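Local atomic coordinates of 5-formaminoimidazole-4-carboxamide-1-(Beta)-D-ribofuranosyl 5'-monophosphate synthetase (Thermococcus kodakarensis, PDB entry 2PBZ), a protein that binds ATP and probably works as a carbon-nitrogen bond-forming ligase in IMP (purine) biosynthesis, with magnesium or manganese as cofactor. Residues A[84-87]-A[88-92]; A[298-301]-A[302-306]. All coordinates share one frame; numbering follows the deposited sequence.

Contact 1: residues A[84-87]-A[88-92]; sequences ARFF and GNRRF
Arg90 lays its aliphatic chain over one face of the Phe86 ring. The two side chains cross at about a right angle. CD of Arg90 does the touching: it sits 3.7 Å from the centroid of the Phe86 ring, above the side near CG and CD2. This is a CH-pi contact. CG of Arg90 follows at 3.7 Å from CD2 of Phe86. Arg90 reaches the ring with CG anti to the backbone N (chi1 -173°), and its chain then bends at chi3. The bend stands the guanidinium steeply to the ring, with 75° between the planes. Its CZ is 5.1 Å from the ring centroid, so cation-pi attraction is weak at most. NH1 of Arg90 lies 3.2 Å from Ala84 O, which is close to the guanidinium plane. NH2 is hydrogen-bonded to Glu80 O at the end of helix 76-80. Ile79 of that helix touches both Phe86 and Arg90. A serine in place of Phe86 would probably open a gap under the Arg90 methylenes and leave the guanidinium freer to swing from Glu80 O.

Next to this pair, Asn89 forms an Asx turn. Its OD1 accepts from Arg91 N at 2.7 Å and from Arg90 N at 2.6 Å, the latter in the carbonyl plane, with a weak third bond from Phe92 N. Phe87 points elsewhere, its ring packing on Ile294, Glu297 and Leu298 of helix 290-302. The contact therefore shapes a loop without regular structure between helices 76-80 and 99-109. Arg90 is used in two ways: its methylenes lie against an aromatic face, while its charged end meets a carbonyl at the end of a short helix, which may add a small electrostatic gain.

Contact 2: residues A[298-301]-A[302-306]; sequences LRLA and EEEDR
Helix 290-302 runs out here through two i to i+4 bonds, Glu302 N to Leu298 O (2.9 Å) and the nearly straight Glu303 N to Arg299 O (3.1 Å), and the backbone then tightens into a type I beta turn from Glu302 to Asp305. The pattern is consistent with a Schellman motif. Asp305 N closes the turn on Glu302 O, and Asp305 has a positive phi (57°). The wider bond of the motif, Arg306 N to Ala301 O, is weak, and the position of Arg306 N is doubtful. Glu304 N also bonds to Ala301 O.

Arg299 and Glu303 sit one helical turn apart and form a salt bridge. OE2 of Glu303 stands 3.0 Å from NH1 of Arg299, over one face of the guanidinium rather than in its plane. The guanidinium and carboxylate planes are 58° apart. This geometry makes it an ion pair and not a hydrogen bond. Arg299 brings its end round by a bend at chi3 (58°). Its NE has a second, long and weak ion pair with Glu23.

Leu300 and Glu304 lie side by side and point the same way, with OE2 of Glu304 3.8 Å from CB of Leu300. NH1 of Arg306 forms a salt bridge with Glu309, while its NE makes a long one with OE1 of Glu304. The buried Leu298 packs on Phe25 and Leu307. Where the chain turns back, CB of Arg306 meets CB of Ala301 at 4.0 Å.

How the contacts relate
The two contacts come in series along the chain. Contact 1 shapes the loop after helix 76-80 and before helix 99-109. Contact 2 finishes helix 290-302 and turns the chain into its last modelled residues. Each is local along the chain, so they neither nest nor cross. Their centres are about 16 Å apart, yet they touch: CD1 of Phe87 packs on CD1 of Leu298 at 3.9 Å. Beyond contact 2 the tail comes back to contact 1, where Val310 bonds with Gly88, and Thr312 with Arg85 and Phe86, through the backbone. A C-terminal region probably related to ATP-grasp enzymes is thereby joined to a probably Rossmann-like N-terminal one.

Contact 1: residues A[84-87]-A[88-92]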
# COMPACT_ATOMS: atom_id res chain seq x y z
N ALA A 84 -17.76 -32.84 -2.28
CA ALA A 84 -18.06 -31.51 -2.80
C ALA A 84 -17.43 -31.21 -4.17
O ALA A 84 -16.43 -31.79 -4.55
CB ALA A 84 -17.66 -30.45 -1.78
N ARG A 85 -18.02 -30.26 -4.88
CA ARG A 85 -17.57 -29.87 -6.21
C ARG A 85 -16.14 -29.31 -6.40
O ARG A 85 -15.46 -29.76 -7.30
CB ARG A 85 -18.59 -28.90 -6.81
CG ARG A 85 -18.71 -29.02 -8.31
CD ARG A 85 -20.18 -29.04 -8.73
NE ARG A 85 -20.29 -29.35 -10.15
CZ ARG A 85 -19.76 -30.44 -10.70
NH1 ARG A 85 -19.09 -31.32 -9.95
NH2 ARG A 85 -19.91 -30.66 -12.01
N PHE A 86 -15.71 -28.33 -5.58
CA PHE A 86 -14.35 -27.73 -5.62
C PHE A 86 -13.81 -27.00 -6.84
O PHE A 86 -13.71 -27.57 -7.92
CB PHE A 86 -13.28 -28.76 -5.25
CG PHE A 86 -13.05 -28.91 -3.77
CD1 PHE A 86 -14.03 -29.45 -2.95
CD2 PHE A 86 -11.85 -28.51 -3.21
CE1 PHE A 86 -13.81 -29.60 -1.56
CE2 PHE A 86 -11.61 -28.65 -1.84
CZ PHE A 86 -12.58 -29.20 -1.02
N PHE A 87 -13.39 -25.76 -6.64
CA PHE A 87 -12.84 -24.95 -7.73
C PHE A 87 -11.36 -25.25 -8.05
O PHE A 87 -10.57 -25.46 -7.14
CB PHE A 87 -12.95 -23.46 -7.40
CG PHE A 87 -12.49 -22.57 -8.51
CD1 PHE A 87 -13.35 -22.26 -9.57
CD2 PHE A 87 -11.18 -22.10 -8.55
CE1 PHE A 87 -12.90 -21.49 -10.66
CE2 PHE A 87 -10.73 -21.34 -9.63
CZ PHE A 87 -11.59 -21.04 -10.69
N GLY A 88 -11.02 -25.28 -9.34
CA GLY A 88 -9.65 -25.51 -9.81
C GLY A 88 -8.83 -26.67 -9.28
O GLY A 88 -8.26 -26.61 -8.19
N ASN A 89 -8.72 -27.72 -10.08
CA ASN A 89 -7.98 -28.92 -9.69
C ASN A 89 -8.36 -29.23 -8.26
O ASN A 89 -9.50 -28.97 -7.87
CB ASN A 89 -6.47 -28.74 -9.81
CG ASN A 89 -5.74 -30.08 -9.98
OD1 ASN A 89 -5.92 -31.01 -9.21
ND2 ASN A 89 -4.90 -30.17 -11.01
N ARG A 90 -7.44 -29.78 -7.48
CA ARG A 90 -7.73 -30.14 -6.10
C ARG A 90 -6.65 -31.08 -5.65
O ARG A 90 -6.36 -31.20 -4.46
CB ARG A 90 -9.10 -30.85 -5.99
CG ARG A 90 -9.53 -31.10 -4.56
CD ARG A 90 -10.99 -31.53 -4.45
NE ARG A 90 -11.20 -32.98 -4.49
CZ ARG A 90 -12.38 -33.53 -4.78
NH1 ARG A 90 -13.42 -32.75 -5.05
NH2 ARG A 90 -12.51 -34.86 -4.81
N ARG A 91 -6.04 -31.75 -6.61
CA ARG A 91 -4.96 -32.66 -6.30
C ARG A 91 -3.71 -31.81 -6.16
O ARG A 91 -2.72 -32.24 -5.56
CB ARG A 91 -4.80 -33.70 -7.41
CG ARG A 91 -5.61 -34.99 -7.16
CD ARG A 91 -6.86 -35.06 -8.00
NE ARG A 91 -6.55 -34.85 -9.41
CZ ARG A 91 -7.46 -34.57 -10.33
NH1 ARG A 91 -8.74 -34.46 -10.00
NH2 ARG A 91 -7.07 -34.34 -11.58
N PHE A 92 -3.78 -30.60 -6.70
CA PHE A 92 -2.69 -29.63 -6.66
C PHE A 92 -2.47 -29.07 -5.25
O PHE A 92 -1.34 -28.87 -4.83
CB PHE A 92 -3.01 -28.50 -7.64
CG PHE A 92 -2.00 -27.38 -7.66
CD1 PHE A 92 -0.63 -27.64 -7.65
CD2 PHE A 92 -2.43 -26.05 -7.74
CE1 PHE A 92 0.30 -26.59 -7.74
CE2 PHE A 92 -1.51 -25.00 -7.83
CZ PHE A 92 -0.14 -25.27 -7.83

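Contact 2: residues A[298-301]-A[302-306]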
# COMPACT_ATOMS: atom_id res chain seq x y z
N LEU A 298 -15.50 -18.72 -13.07
CA LEU A 298 -16.64 -19.58 -12.88
C LEU A 298 -17.78 -19.12 -13.79
O LEU A 298 -18.34 -19.91 -14.55
CB LEU A 298 -17.07 -19.50 -11.42
CG LEU A 298 -17.72 -20.73 -10.79
CD1 LEU A 298 -16.89 -21.97 -11.08
CD2 LEU A 298 -17.84 -20.49 -9.29
N ARG A 299 -18.11 -17.84 -13.74
CA ARG A 299 -19.20 -17.31 -14.56
C ARG A 299 -18.93 -17.50 -16.05
O ARG A 299 -19.86 -17.76 -16.82
CB ARG A 299 -19.40 -15.83 -14.28
CG ARG A 299 -20.75 -15.32 -14.74
CD ARG A 299 -20.73 -13.81 -14.85
NE ARG A 299 -19.69 -13.41 -15.79
CZ ARG A 299 -19.89 -12.62 -16.84
NH1 ARG A 299 -21.10 -12.14 -17.10
NH2 ARG A 299 -18.88 -12.33 -17.66
N LEU A 300 -17.68 -17.35 -16.47
CA LEU A 300 -17.34 -17.52 -17.87
C LEU A 300 -17.58 -18.96 -18.27
O LEU A 300 -18.07 -19.23 -19.35
CB LEU A 300 -15.89 -17.16 -18.13
CG LEU A 300 -15.57 -15.67 -18.15
CD1 LEU A 300 -14.11 -15.49 -18.48
CD2 LEU A 300 -16.46 -14.98 -19.19
N ALA A 301 -17.21 -19.89 -17.40
CA ALA A 301 -17.40 -21.30 -17.68
C ALA A 301 -18.90 -21.62 -17.79
O ALA A 301 -19.32 -22.36 -18.67
CB ALA A 301 -16.75 -22.13 -16.58
N GLU A 302 -19.70 -21.04 -16.90
CA GLU A 302 -21.15 -21.26 -16.90
C GLU A 302 -21.75 -20.89 -18.24
O GLU A 302 -22.44 -21.70 -18.88
CB GLU A 302 -21.81 -20.38 -15.85
CG GLU A 302 -21.38 -20.67 -14.45
CD GLU A 302 -21.95 -21.97 -13.94
OE1 GLU A 302 -21.77 -23.01 -14.63
OE2 GLU A 302 -22.58 -21.94 -12.85
N GLU A 303 -21.48 -19.66 -18.66
CA GLU A 303 -22.02 -19.15 -19.90
C GLU A 303 -21.53 -19.89 -21.13
O GLU A 303 -22.02 -19.63 -22.23
CB GLU A 303 -21.68 -17.66 -20.01
CG GLU A 303 -21.98 -16.89 -18.74
CD GLU A 303 -21.43 -15.48 -18.77
OE1 GLU A 303 -20.22 -15.30 -19.05
OE2 GLU A 303 -22.22 -14.54 -18.51
N GLU A 304 -20.60 -20.82 -20.96
CA GLU A 304 -20.07 -21.56 -22.11
C GLU A 304 -20.12 -23.08 -21.93
O GLU A 304 -19.47 -23.84 -22.66
CB GLU A 304 -18.65 -21.09 -22.39
CG GLU A 304 -18.58 -19.60 -22.70
CD GLU A 304 -17.22 -18.98 -22.37
OE1 GLU A 304 -16.20 -19.47 -22.90
OE2 GLU A 304 -17.20 -18.00 -21.58
N ASP A 305 -20.90 -23.51 -20.95
CA ASP A 305 -21.06 -24.93 -20.69
C ASP A 305 -19.72 -25.60 -20.41
O ASP A 305 -19.64 -26.83 -20.37
CB ASP A 305 -21.76 -25.61 -21.87
CG ASP A 305 -22.42 -26.93 -21.49
OD1 ASP A 305 -22.90 -27.64 -22.40
OD2 ASP A 305 -22.47 -27.25 -20.28
N ARG A 306 -18.66 -24.81 -20.24
CA ARG A 306 -17.35 -25.38 -19.92
C ARG A 306 -17.60 -25.89 -18.50
O ARG A 306 -18.22 -26.93 -18.31
CB ARG A 306 -16.26 -24.31 -19.90
CG ARG A 306 -15.13 -24.52 -20.88
CD ARG A 306 -15.47 -24.02 -22.29
NE ARG A 306 -14.65 -22.87 -22.69
CZ ARG A 306 -13.32 -22.87 -22.75
NH1 ARG A 306 -12.62 -23.96 -22.42
NH2 ARG A 306 -12.68 -21.77 -23.12